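Local coordinates for outer membrane protein Omp121 (Bacteroides thetaiotaomicron, PDB 5FQ8) that probably imports substrates across the bacterial outer membrane as a calcium-binding, TonB-dependent beta-barrel transporter, at residues 66-70 with 722-726; 225-229 with 357-361; 370-376 with 416-420; 750-754 with 962-966; 776-781 with 856-862. All blocks are in the same frame, centred on the assembly; numbering follows the deposited sequence.

Contact 1 (66-70 with 722-726); sequences GKIAG and WNFTK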
# COMPACT_ATOMS: atom_id res chain seq x y z
N GLY B 66 -20.64 22.69 -29.88
CA GLY B 66 -21.24 23.88 -30.45
C GLY B 66 -22.03 23.67 -31.72
O GLY B 66 -22.20 24.61 -32.49
N LYS B 67 -22.51 22.46 -31.97
CA LYS B 67 -23.24 22.16 -33.20
C LYS B 67 -24.70 21.83 -32.96
O LYS B 67 -25.41 21.57 -33.92
CB LYS B 67 -22.58 21.00 -33.95
CG LYS B 67 -21.17 21.27 -34.43
CD LYS B 67 -20.70 20.19 -35.38
CE LYS B 67 -19.51 20.62 -36.23
NZ LYS B 67 -18.34 21.04 -35.39
N ILE B 68 -25.15 21.81 -31.71
CA ILE B 68 -26.50 21.37 -31.38
C ILE B 68 -27.02 22.22 -30.24
O ILE B 68 -26.35 22.40 -29.22
CB ILE B 68 -26.54 19.88 -30.98
CG1 ILE B 68 -26.01 19.01 -32.10
CG2 ILE B 68 -27.94 19.47 -30.63
CD1 ILE B 68 -25.99 17.59 -31.76
N ALA B 69 -28.22 22.75 -30.40
CA ALA B 69 -28.75 23.67 -29.41
C ALA B 69 -29.05 22.94 -28.12
O ALA B 69 -29.60 21.84 -28.13
CB ALA B 69 -30.02 24.35 -29.94
N GLY B 70 -28.69 23.57 -27.01
CA GLY B 70 -28.97 23.04 -25.69
C GLY B 70 -28.07 21.91 -25.24
O GLY B 70 -28.34 21.33 -24.19
N TRP B 722 -27.28 27.88 -38.35
CA TRP B 722 -27.14 28.75 -37.19
C TRP B 722 -27.99 28.16 -36.08
O TRP B 722 -29.18 27.92 -36.29
CB TRP B 722 -27.57 30.17 -37.52
CG TRP B 722 -27.43 31.16 -36.43
CD1 TRP B 722 -26.31 31.82 -36.08
CD2 TRP B 722 -28.47 31.63 -35.58
NE1 TRP B 722 -26.57 32.68 -35.04
CE2 TRP B 722 -27.90 32.58 -34.72
CE3 TRP B 722 -29.83 31.35 -35.45
CZ2 TRP B 722 -28.64 33.24 -33.74
CZ3 TRP B 722 -30.56 32.00 -34.49
CH2 TRP B 722 -29.97 32.94 -33.64
N ASN B 723 -27.39 27.92 -34.92
CA ASN B 723 -28.12 27.38 -33.78
C ASN B 723 -27.89 28.27 -32.56
O ASN B 723 -26.80 28.80 -32.37
CB ASN B 723 -27.70 25.93 -33.51
CG ASN B 723 -26.23 25.80 -33.22
OD1 ASN B 723 -25.83 25.71 -32.07
ND2 ASN B 723 -25.41 25.76 -34.26
N PHE B 724 -28.93 28.43 -31.74
CA PHE B 724 -28.88 29.39 -30.63
C PHE B 724 -29.49 28.79 -29.38
O PHE B 724 -30.62 28.30 -29.41
CB PHE B 724 -29.60 30.68 -31.02
CG PHE B 724 -29.65 31.72 -29.93
CD1 PHE B 724 -28.63 32.63 -29.79
CD2 PHE B 724 -30.74 31.79 -29.09
CE1 PHE B 724 -28.68 33.57 -28.80
CE2 PHE B 724 -30.80 32.74 -28.11
CZ PHE B 724 -29.78 33.63 -27.96
N THR B 725 -28.75 28.87 -28.27
CA THR B 725 -29.19 28.38 -26.97
C THR B 725 -29.04 29.49 -25.94
O THR B 725 -27.99 30.12 -25.84
CB THR B 725 -28.36 27.17 -26.50
OG1 THR B 725 -28.43 26.11 -27.46
CG2 THR B 725 -28.88 26.66 -25.18
N LYS B 726 -30.09 29.72 -25.16
CA LYS B 726 -30.02 30.61 -24.01
C LYS B 726 -30.74 29.94 -22.85
O LYS B 726 -31.95 29.71 -22.93
CB LYS B 726 -30.64 31.98 -24.31
CG LYS B 726 -30.30 33.06 -23.31
CD LYS B 726 -30.84 34.41 -23.73
CE LYS B 726 -30.62 35.45 -22.68
NZ LYS B 726 -30.74 36.83 -23.20

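Contact 2 (225-229 with 357-361); sequences WGNVY and GYYYT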
# COMPACT_ATOMS: atom_id res chain seq x y z
N TRP B 225 23.51 34.34 -13.66
CA TRP B 225 22.24 33.71 -13.35
C TRP B 225 22.50 32.29 -12.88
O TRP B 225 23.57 31.73 -13.11
CB TRP B 225 21.28 33.75 -14.54
CG TRP B 225 21.67 32.87 -15.67
CD1 TRP B 225 22.64 33.10 -16.58
CD2 TRP B 225 21.09 31.63 -16.00
NE1 TRP B 225 22.71 32.06 -17.46
CE2 TRP B 225 21.75 31.14 -17.12
CE3 TRP B 225 20.06 30.87 -15.44
CZ2 TRP B 225 21.43 29.93 -17.70
CZ3 TRP B 225 19.74 29.67 -16.02
CH2 TRP B 225 20.42 29.21 -17.13
N GLY B 226 21.51 31.72 -12.21
CA GLY B 226 21.56 30.33 -11.85
C GLY B 226 22.48 30.07 -10.67
O GLY B 226 23.09 30.96 -10.10
N ASN B 227 22.56 28.80 -10.31
CA ASN B 227 23.38 28.41 -9.18
C ASN B 227 24.85 28.40 -9.56
O ASN B 227 25.23 28.74 -10.68
CB ASN B 227 22.95 27.04 -8.67
CG ASN B 227 21.91 27.14 -7.60
OD1 ASN B 227 22.06 27.89 -6.64
ND2 ASN B 227 20.83 26.40 -7.76
N VAL B 228 25.68 28.02 -8.60
CA VAL B 228 27.12 27.96 -8.79
C VAL B 228 27.54 26.52 -8.66
O VAL B 228 27.21 25.86 -7.67
CB VAL B 228 27.86 28.84 -7.77
CG1 VAL B 228 29.33 28.85 -8.08
CG2 VAL B 228 27.32 30.24 -7.79
N TYR B 229 28.24 26.01 -9.67
CA TYR B 229 28.68 24.63 -9.68
C TYR B 229 30.18 24.62 -9.87
O TYR B 229 30.68 25.15 -10.87
CB TYR B 229 27.99 23.83 -10.79
CG TYR B 229 28.60 22.48 -11.08
CD1 TYR B 229 29.62 22.35 -12.01
CD2 TYR B 229 28.14 21.33 -10.45
CE1 TYR B 229 30.18 21.12 -12.29
CE2 TYR B 229 28.68 20.11 -10.72
CZ TYR B 229 29.71 20.00 -11.64
OH TYR B 229 30.25 18.76 -11.91
N GLY B 357 20.08 19.40 -8.42
CA GLY B 357 20.73 20.10 -7.34
C GLY B 357 21.29 21.45 -7.71
O GLY B 357 21.54 22.26 -6.82
N TYR B 358 21.49 21.71 -8.99
CA TYR B 358 22.02 23.00 -9.40
C TYR B 358 21.10 23.72 -10.37
O TYR B 358 21.55 24.61 -11.10
CB TYR B 358 23.42 22.81 -9.99
CG TYR B 358 24.43 22.29 -8.99
CD1 TYR B 358 24.44 20.97 -8.61
CD2 TYR B 358 25.38 23.13 -8.44
CE1 TYR B 358 25.35 20.50 -7.70
CE2 TYR B 358 26.30 22.67 -7.54
CZ TYR B 358 26.29 21.35 -7.17
OH TYR B 358 27.22 20.89 -6.26
N TYR B 359 19.82 23.39 -10.37
CA TYR B 359 18.84 24.08 -11.20
C TYR B 359 18.78 25.55 -10.84
O TYR B 359 19.00 25.93 -9.70
CB TYR B 359 17.49 23.43 -11.00
CG TYR B 359 16.40 23.92 -11.91
CD1 TYR B 359 16.53 23.89 -13.29
CD2 TYR B 359 15.20 24.39 -11.38
CE1 TYR B 359 15.52 24.33 -14.11
CE2 TYR B 359 14.20 24.82 -12.19
CZ TYR B 359 14.36 24.79 -13.55
OH TYR B 359 13.34 25.23 -14.34
N TYR B 360 18.47 26.40 -11.83
CA TYR B 360 18.70 27.82 -11.63
C TYR B 360 17.81 28.43 -10.56
O TYR B 360 18.13 29.52 -10.06
CB TYR B 360 18.54 28.58 -12.96
CG TYR B 360 17.15 28.63 -13.50
CD1 TYR B 360 16.68 27.64 -14.35
CD2 TYR B 360 16.30 29.66 -13.19
CE1 TYR B 360 15.42 27.68 -14.84
CE2 TYR B 360 15.03 29.70 -13.68
CZ TYR B 360 14.60 28.71 -14.51
OH TYR B 360 13.34 28.72 -15.01
N THR B 361 16.73 27.77 -10.15
CA THR B 361 15.88 28.36 -9.15
C THR B 361 15.38 27.32 -8.15
O THR B 361 14.97 26.23 -8.55
CB THR B 361 14.71 29.07 -9.80
OG1 THR B 361 13.95 29.73 -8.78
CG2 THR B 361 13.86 28.10 -10.56
O HOH W 1 22.11 27.34 -12.57

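Contact 3 (370-376 with 416-420); sequences YILNNYL and GKPNL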
# COMPACT_ATOMS: atom_id res chain seq x y z
N TYR B 370 13.17 17.24 -16.15
CA TYR B 370 13.32 16.21 -15.14
C TYR B 370 11.97 15.64 -14.76
O TYR B 370 11.79 14.42 -14.73
CB TYR B 370 14.05 16.75 -13.90
CG TYR B 370 14.35 15.65 -12.90
CD1 TYR B 370 13.38 15.22 -12.00
CD2 TYR B 370 15.58 15.02 -12.88
CE1 TYR B 370 13.63 14.21 -11.12
CE2 TYR B 370 15.84 14.01 -11.99
CZ TYR B 370 14.87 13.61 -11.12
OH TYR B 370 15.12 12.59 -10.24
N ILE B 371 11.00 16.50 -14.48
CA ILE B 371 9.70 16.02 -14.01
C ILE B 371 9.06 15.11 -15.04
O ILE B 371 8.47 14.08 -14.69
CB ILE B 371 8.79 17.21 -13.65
CG1 ILE B 371 9.46 18.10 -12.62
CG2 ILE B 371 7.49 16.71 -13.11
CD1 ILE B 371 8.67 19.34 -12.27
N LEU B 372 9.16 15.47 -16.32
CA LEU B 372 8.54 14.68 -17.38
C LEU B 372 9.28 13.37 -17.62
O LEU B 372 8.66 12.35 -17.93
CB LEU B 372 8.48 15.48 -18.68
CG LEU B 372 7.52 16.65 -18.81
CD1 LEU B 372 8.02 17.51 -19.91
CD2 LEU B 372 6.15 16.16 -19.12
N ASN B 373 10.59 13.38 -17.46
CA ASN B 373 11.41 12.20 -17.67
C ASN B 373 11.48 11.26 -16.47
O ASN B 373 11.94 10.14 -16.64
CB ASN B 373 12.82 12.63 -18.05
CG ASN B 373 13.00 12.74 -19.53
OD1 ASN B 373 12.57 11.88 -20.28
ND2 ASN B 373 13.65 13.82 -19.96
N ASN B 374 11.04 11.68 -15.28
CA ASN B 374 11.26 10.90 -14.08
C ASN B 374 10.04 10.67 -13.22
O ASN B 374 10.15 9.98 -12.22
CB ASN B 374 12.33 11.56 -13.22
CG ASN B 374 13.69 11.48 -13.85
OD1 ASN B 374 14.37 10.47 -13.75
ND2 ASN B 374 14.08 12.55 -14.52
N TYR B 375 8.89 11.22 -13.56
CA TYR B 375 7.68 10.98 -12.81
C TYR B 375 6.80 10.04 -13.60
O TYR B 375 7.04 9.77 -14.77
CB TYR B 375 6.95 12.28 -12.50
CG TYR B 375 7.56 13.06 -11.37
CD1 TYR B 375 8.88 13.46 -11.41
CD2 TYR B 375 6.81 13.40 -10.26
CE1 TYR B 375 9.42 14.16 -10.38
CE2 TYR B 375 7.34 14.12 -9.25
CZ TYR B 375 8.65 14.49 -9.31
OH TYR B 375 9.20 15.20 -8.28
N LEU B 376 5.78 9.52 -12.93
CA LEU B 376 4.95 8.49 -13.53
C LEU B 376 3.51 8.70 -13.14
O LEU B 376 3.21 8.94 -11.96
CB LEU B 376 5.41 7.11 -13.11
CG LEU B 376 4.58 5.96 -13.66
CD1 LEU B 376 5.23 5.51 -14.91
CD2 LEU B 376 4.51 4.85 -12.67
N GLY B 416 4.00 7.40 -9.61
CA GLY B 416 5.20 7.39 -8.81
C GLY B 416 6.03 8.63 -9.01
O GLY B 416 5.98 9.27 -10.06
N LYS B 417 6.82 8.97 -8.00
CA LYS B 417 7.74 10.09 -8.03
C LYS B 417 8.97 9.75 -7.22
O LYS B 417 8.88 9.02 -6.22
CB LYS B 417 7.08 11.36 -7.48
CG LYS B 417 6.55 11.29 -6.08
CD LYS B 417 5.60 12.44 -5.86
CE LYS B 417 5.35 12.71 -4.40
NZ LYS B 417 6.56 13.24 -3.72
N PRO B 418 10.14 10.26 -7.60
CA PRO B 418 11.39 9.79 -7.00
C PRO B 418 11.59 10.32 -5.60
O PRO B 418 10.96 11.27 -5.14
CB PRO B 418 12.47 10.35 -7.94
CG PRO B 418 11.76 10.89 -9.10
CD PRO B 418 10.39 11.25 -8.66
N ASN B 419 12.52 9.67 -4.91
CA ASN B 419 13.04 10.14 -3.64
C ASN B 419 14.02 11.26 -3.96
O ASN B 419 15.23 11.07 -3.99
CB ASN B 419 13.72 9.02 -2.88
CG ASN B 419 14.02 9.38 -1.46
OD1 ASN B 419 14.56 10.44 -1.18
ND2 ASN B 419 13.64 8.52 -0.55
N LEU B 420 13.45 12.44 -4.21
CA LEU B 420 14.27 13.59 -4.54
C LEU B 420 15.22 13.95 -3.40
O LEU B 420 16.35 14.39 -3.64
CB LEU B 420 13.37 14.77 -4.88
CG LEU B 420 12.45 14.61 -6.08
CD1 LEU B 420 11.50 15.75 -6.11
CD2 LEU B 420 13.24 14.58 -7.37

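Contact 4 (750-754 with 962-966); sequences GTSMY and GNYGE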
# COMPACT_ATOMS: atom_id res chain seq x y z
N GLY B 750 -10.05 31.17 0.02
CA GLY B 750 -9.80 31.61 -1.34
C GLY B 750 -11.08 31.60 -2.13
O GLY B 750 -12.17 31.48 -1.56
N THR B 751 -10.98 31.72 -3.45
CA THR B 751 -12.16 31.82 -4.28
C THR B 751 -12.97 30.53 -4.23
O THR B 751 -12.42 29.44 -4.34
CB THR B 751 -11.75 32.12 -5.72
OG1 THR B 751 -10.95 33.31 -5.77
CG2 THR B 751 -12.97 32.28 -6.56
N SER B 752 -14.28 30.66 -4.07
CA SER B 752 -15.12 29.48 -3.87
C SER B 752 -16.43 29.62 -4.63
O SER B 752 -17.02 30.70 -4.68
CB SER B 752 -15.42 29.26 -2.39
OG SER B 752 -14.35 29.71 -1.60
N MET B 753 -16.90 28.50 -5.16
CA MET B 753 -18.08 28.45 -6.00
C MET B 753 -19.20 27.75 -5.25
O MET B 753 -19.01 26.65 -4.73
CB MET B 753 -17.76 27.75 -7.33
CG MET B 753 -18.93 27.54 -8.27
SD MET B 753 -18.60 26.36 -9.57
CE MET B 753 -18.16 27.39 -10.87
N TYR B 754 -20.35 28.37 -5.19
CA TYR B 754 -21.40 27.96 -4.28
C TYR B 754 -22.65 27.56 -5.04
O TYR B 754 -22.70 27.60 -6.26
CB TYR B 754 -21.72 29.08 -3.29
CG TYR B 754 -20.60 29.34 -2.32
CD1 TYR B 754 -20.44 28.54 -1.20
CD2 TYR B 754 -19.68 30.35 -2.55
CE1 TYR B 754 -19.41 28.74 -0.33
CE2 TYR B 754 -18.64 30.56 -1.67
CZ TYR B 754 -18.51 29.75 -0.56
OH TYR B 754 -17.48 29.95 0.32
N GLY B 962 -16.20 20.69 -12.20
CA GLY B 962 -15.21 21.18 -13.14
C GLY B 962 -15.41 22.63 -13.52
O GLY B 962 -14.46 23.32 -13.91
N ASN B 963 -16.64 23.12 -13.39
CA ASN B 963 -16.93 24.49 -13.79
C ASN B 963 -16.23 25.51 -12.93
O ASN B 963 -16.21 26.69 -13.29
CB ASN B 963 -18.43 24.73 -13.78
CG ASN B 963 -19.12 24.18 -15.01
OD1 ASN B 963 -18.61 24.30 -16.11
ND2 ASN B 963 -20.27 23.56 -14.83
N TYR B 964 -15.63 25.10 -11.81
CA TYR B 964 -14.98 26.04 -10.93
C TYR B 964 -13.83 26.75 -11.62
O TYR B 964 -13.58 27.93 -11.36
CB TYR B 964 -14.48 25.32 -9.68
CG TYR B 964 -13.57 26.13 -8.82
CD1 TYR B 964 -12.21 26.18 -9.07
CD2 TYR B 964 -14.06 26.84 -7.74
CE1 TYR B 964 -11.38 26.92 -8.31
CE2 TYR B 964 -13.23 27.58 -6.96
CZ TYR B 964 -11.89 27.62 -7.25
OH TYR B 964 -11.04 28.36 -6.48
N GLY B 965 -13.11 26.05 -12.47
CA GLY B 965 -12.00 26.68 -13.13
C GLY B 965 -10.94 25.68 -13.50
O GLY B 965 -11.15 24.48 -13.48
N GLU B 966 -9.79 26.24 -13.85
CA GLU B 966 -8.64 25.49 -14.31
C GLU B 966 -7.50 25.75 -13.35
O GLU B 966 -7.28 26.90 -12.96
CB GLU B 966 -8.24 25.92 -15.72
CG GLU B 966 -6.75 26.06 -15.93
CD GLU B 966 -6.28 27.48 -15.73
OE1 GLU B 966 -7.14 28.35 -15.70
OE2 GLU B 966 -5.07 27.71 -15.59

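Contact 5 (776-781 with 856-862); sequences RIVVNS and VPNSVNK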
# COMPACT_ATOMS: atom_id res chain seq x y z
N ARG B 776 -14.45 54.97 -3.69
CA ARG B 776 -13.00 54.97 -3.80
C ARG B 776 -12.39 53.78 -3.06
O ARG B 776 -12.95 53.26 -2.10
CB ARG B 776 -12.45 56.30 -3.29
CG ARG B 776 -12.92 57.50 -4.13
CD ARG B 776 -12.62 58.85 -3.47
NE ARG B 776 -13.49 59.10 -2.33
CZ ARG B 776 -13.30 60.07 -1.43
NH1 ARG B 776 -12.26 60.89 -1.55
NH2 ARG B 776 -14.15 60.22 -0.42
N ILE B 777 -11.23 53.36 -3.53
CA ILE B 777 -10.59 52.14 -3.07
C ILE B 777 -9.80 52.44 -1.80
O ILE B 777 -9.01 53.39 -1.76
CB ILE B 777 -9.68 51.56 -4.16
CG1 ILE B 777 -9.04 50.27 -3.71
CG2 ILE B 777 -8.60 52.50 -4.52
CD1 ILE B 777 -9.74 49.12 -4.26
N VAL B 778 -10.02 51.65 -0.76
CA VAL B 778 -9.29 51.85 0.47
C VAL B 778 -7.94 51.17 0.34
O VAL B 778 -7.87 50.02 -0.08
CB VAL B 778 -10.07 51.32 1.68
CG1 VAL B 778 -9.33 51.65 2.93
CG2 VAL B 778 -11.45 51.89 1.70
N VAL B 779 -6.89 51.86 0.72
CA VAL B 779 -5.56 51.27 0.75
C VAL B 779 -4.92 51.54 2.10
O VAL B 779 -5.40 52.34 2.89
CB VAL B 779 -4.68 51.79 -0.39
CG1 VAL B 779 -5.21 51.34 -1.71
CG2 VAL B 779 -4.64 53.27 -0.32
N ASN B 780 -3.82 50.85 2.33
CA ASN B 780 -3.14 50.86 3.62
C ASN B 780 -2.25 52.08 3.70
O ASN B 780 -1.49 52.37 2.77
CB ASN B 780 -2.31 49.58 3.76
CG ASN B 780 -1.41 49.58 4.97
OD1 ASN B 780 -0.35 50.20 4.97
ND2 ASN B 780 -1.81 48.84 6.00
N SER B 781 -2.35 52.79 4.82
CA SER B 781 -1.65 54.06 4.97
C SER B 781 -0.16 53.92 4.77
O SER B 781 0.50 54.87 4.35
CB SER B 781 -1.95 54.63 6.35
OG SER B 781 -3.26 54.29 6.75
N VAL B 856 -2.25 53.97 -6.22
CA VAL B 856 -3.48 53.38 -6.76
C VAL B 856 -4.45 54.52 -7.07
O VAL B 856 -4.71 55.35 -6.21
CB VAL B 856 -4.09 52.38 -5.77
CG1 VAL B 856 -5.43 51.89 -6.27
CG2 VAL B 856 -3.17 51.22 -5.57
N PRO B 857 -4.95 54.61 -8.29
CA PRO B 857 -5.86 55.71 -8.62
C PRO B 857 -7.15 55.61 -7.83
O PRO B 857 -7.71 54.52 -7.67
CB PRO B 857 -6.08 55.54 -10.13
CG PRO B 857 -4.86 54.90 -10.59
CD PRO B 857 -4.53 53.91 -9.51
N ASN B 858 -7.60 56.76 -7.32
CA ASN B 858 -8.84 56.91 -6.55
C ASN B 858 -8.71 56.38 -5.13
O ASN B 858 -9.70 55.97 -4.54
CB ASN B 858 -10.01 56.20 -7.24
CG ASN B 858 -10.99 57.17 -7.83
OD1 ASN B 858 -10.63 58.29 -8.19
ND2 ASN B 858 -12.25 56.75 -7.91
N SER B 859 -7.51 56.39 -4.58
CA SER B 859 -7.28 55.72 -3.32
C SER B 859 -7.57 56.63 -2.14
O SER B 859 -7.31 57.83 -2.18
CB SER B 859 -5.84 55.22 -3.25
OG SER B 859 -4.93 56.24 -3.60
N VAL B 860 -8.11 56.04 -1.08
CA VAL B 860 -8.31 56.73 0.18
C VAL B 860 -7.60 55.96 1.28
O VAL B 860 -7.09 54.87 1.06
CB VAL B 860 -9.80 56.89 0.53
CG1 VAL B 860 -10.51 57.55 -0.61
CG2 VAL B 860 -10.38 55.54 0.82
N ASN B 861 -7.55 56.56 2.45
CA ASN B 861 -7.18 55.86 3.67
C ASN B 861 -8.37 55.91 4.60
O ASN B 861 -9.07 56.91 4.66
CB ASN B 861 -5.95 56.49 4.32
CG ASN B 861 -4.73 56.39 3.45
OD1 ASN B 861 -4.71 55.64 2.50
ND2 ASN B 861 -3.70 57.15 3.76
N LYS B 862 -8.62 54.81 5.29
CA LYS B 862 -9.71 54.73 6.25
C LYS B 862 -9.13 55.06 7.62
O LYS B 862 -8.33 54.29 8.16
CB LYS B 862 -10.34 53.35 6.23
CG LYS B 862 -11.63 53.22 6.97
CD LYS B 862 -12.01 51.76 7.03
CE LYS B 862 -13.36 51.58 7.66
NZ LYS B 862 -13.81 50.19 7.50
O HOH W 2 -6.54 52.79 5.36

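Contact 1 (66-70 with 722-726)
Thr725 faces Gly70 with both branches of its side chain, one polar and one apolar. Its OG1 accepts the backbone N-H of Gly70 at 2.6 Å from the nitrogen, and the angle of 143° at the hydrogen marks a bent bond. With chi1 at -57°, OG1 stands beside the threonine's own backbone N, which leaves CG2 anti to that N and alongside the glycine, 3.7 Å from Gly70 CA. Ala69 fills the flank of this bond: its CB lies 3.4 Å from Thr725 OG1 and 4.0 Å from Phe724 O. Asn723 also points its CB toward the loop, and its amide reaches across the bend of residues 66-68. There Asn723 ND2 is 3.8 Å from Gly66 O and Asn723 OD1 is 4.0 Å from Ile68 N, distances of packing rather than of bonding. With a valine in place of Thr725, the Gly70 N-H would probably lose its acceptor on the strand. Gly66 and Gly70 both have positive phi, which favours glycine. The contact thus seats a plug-domain loop, just ahead of strand 71-75, against barrel strand 716-731. That strand runs between 697-712 and 802-812, with Phe724 bonded through its backbone to Leu704 and Thr725 to Gln803, while Gly70 pairs back into the plug through Arg89.

Contact 2 (225-229 with 357-361)
Residues 225-229 and 357-360 run almost antiparallel, their end-to-end directions 159° apart, with their nearest CA atoms at Gly226 and Tyr360, 3.8 Å apart. In place of strand pairing, a water joins the backbones: it accepts from Asn227 N at 2.7 Å and donates to Tyr358 O at 3.2 Å. Asn227 turns toward the loop, and its ND2 gives Tyr359 O a weak, strongly bent bond of 2.7 Å. The firmer partner of ND2 is Asn430 OD1, and the Asn430 amide nitrogen in turn donates to Tyr359 O, so one asparagine ties both sides together. The strand involved, 227-229, is an outer one of a small antiparallel sheet in which 232-237 lies between it and 222-225; the chain turns its corner at Gly226, whose positive phi suits a glycine. Tyr229 and Tyr358 form a T-shaped stack with centroids 5.0 Å apart and planes at 81°. With its CG anti to the backbone N (chi1 167°), Tyr229 drives the CD2 edge over the centre of the Tyr358 ring, CD2 standing 3.6 Å above the plane. Val228 O meets the same ring at its edge, 3.3 Å from Tyr358 CE2. At the other end, Trp225 turns its six-membered edge to the Tyr360 face in an offset edge-to-face pair, centroids 5.8 Å apart, and its NE1 bonds to Ser9 of the BT_2262 lipoprotein chain.

Contact 3 (370-376 with 416-420)
Tyr375 lies with its ring between a proline and an isoleucine: Pro418 CD makes a CH-pi contact on one face, 3.8 Å from the centroid and 22° off the ring normal, while Ile371 CG2 of the preceding helix stands 3.9 Å above the other, offset toward the rim. Its CG, anti to the carbonyl carbon (chi1 -78°), sets the ring across the residues that follow strand 398-417. Lys417 CB then packs beside CE2 of the tyrosine, and Leu420 CD1 sits at the ring's edge near the hydroxyl. One residue later, Leu376 and Gly416 form an antiparallel hydrogen-bonded pair: Leu376 N to Gly416 O is 2.9 Å, and so is Gly416 N to Leu376 O. The bridge lies at the open end of the hairpin of strands 376-394 and 398-417, right where helix 368-374 hands the chain over. Tyr370 and Leu420 lie alongside with side chains pointing opposite ways, Tyr370 CE1 3.8 Å from Leu420 CD2. Asn374 folds back on the helix, donating from ND2 to Tyr370 O at 3.0 Å with a nearly straight angle of 158°; the same ND2 stands over the centre of the Tyr370 ring. Polar ends are served elsewhere, Lys417 NZ by Glu443 and Tyr370 OH by Tyr424 OH. The chemistry is divided: two backbone bonds fix the register, while aromatic and aliphatic surfaces hold the helix end against the residues leaving the strand.

Contact 4 (750-754 with 962-966)
Tyr964 OH donates to Thr751 O at 2.8 Å, the one hydrogen bond between these two segments. The donor stands well above the carbonyl plane, 44° out of it, with a C=O...donor angle of 130°. Relative to the ring plane, by contrast, Thr751 O lies in plane at the edge, so the tyrosine offers its CD2-CE2 side to the strand rather than a face. Along that edge Tyr964 CE2 is 4.1 Å from Ser752 CA, and further back Tyr964 CD2 is 3.8 Å from Met753 CB. Met753 leaves the strand with CG anti to the backbone N (chi1 176°) and then bends about its last torsion, which brings the thioether beside the 3-10 turn. Met753 SD is 3.9 Å from Tyr964 CA, and the methyl CE lies against the Asn963 carbonyl and Tyr964 CA, with Asn963 CB farther off at 4.0 Å; both ends of the thioether rest on the turn's backbone. Ser752, pointing away, closes a local bond from OG to Gly750 O at 2.8 Å. Strand 752-756 lies in a small antiparallel sheet within the excursion between barrel strands 716-731 and 802-812, whereas the 3-10 turn belongs to that between 928-941 and 973-983; Tyr745 of strand 741-746 meets the Tyr964 ring edge-to-face, and Phe764 of 763-766 packs on Met753. Thr751 O is likely to be left without this hydroxyl donor if a phenylalanine replaces Tyr964. Chemically, one directed hydroxyl bond at the far end of the ring and nonpolar thioether packing at its base join the turn to the sheet in this largely buried contact.

Contact 5 (776-781 with 856-862)
Ile777 N donates to Asn858 O at 3.2 Å, and Ile777 O accepts from Val860 N at 2.9 Å. The ladder continues where Val779 N donates to Val860 O at 3.0 Å, close to straight at 166°. These alternating bonds define a short parallel pairing, Ile777 beside Ser859 on one face and Val778 beside Val860 on the other. Beyond it a water donates to Val779 O at 2.8 Å and accepts from Lys862 N at 2.9 Å. In the type II turn Val856-Ser859, Ser859 OG stands between its own backbone N and carbonyl carbon (chi1 49°) and donates in the carbonyl plane to Val856 O at 2.8 Å; it also bonds to Asn874 ND2. Arg776 lays a guanidinium face over Val860 CG1, 3.6 Å from the plane, and Lys862 CB packs on Val778 CG1; Asp772 pairs with Arg776 NE and Glu770 with Lys862 NZ in salt bridges. On the face shared with Ser859, Ile777 CG2 meets Val856 CG1 at 3.7 Å. Strand 859-865 is the middle one, with 777-778 parallel on one side and 868-873 antiparallel on the other; Val778 is backbone-bonded with Glu770 and Val787, and Asn858 with another protein chain.

How the contacts relate
Contact 1 joins plug to barrel wall, and the long stretch it closes contains contacts 2 and 3. These two follow each other along the chain, with centres 19 Å apart and nearest atoms about 8 Å apart. Their centres lie 53 Å and 44 Å from that of contact 1, across the chain's centre. Contact 4 opens after contact 1 closes, centre 25 Å from it, and encloses contact 5, whose centre is about 29 Å from that of contact 4. Contacts 1, 3 and 4 all reach the barrel's sheet, consistent with plug and excursions packing on one barrel. Contacts 2, 4 and 5 involve small sheets in the excursions between barrel strands, and their segments each reach another protein chain.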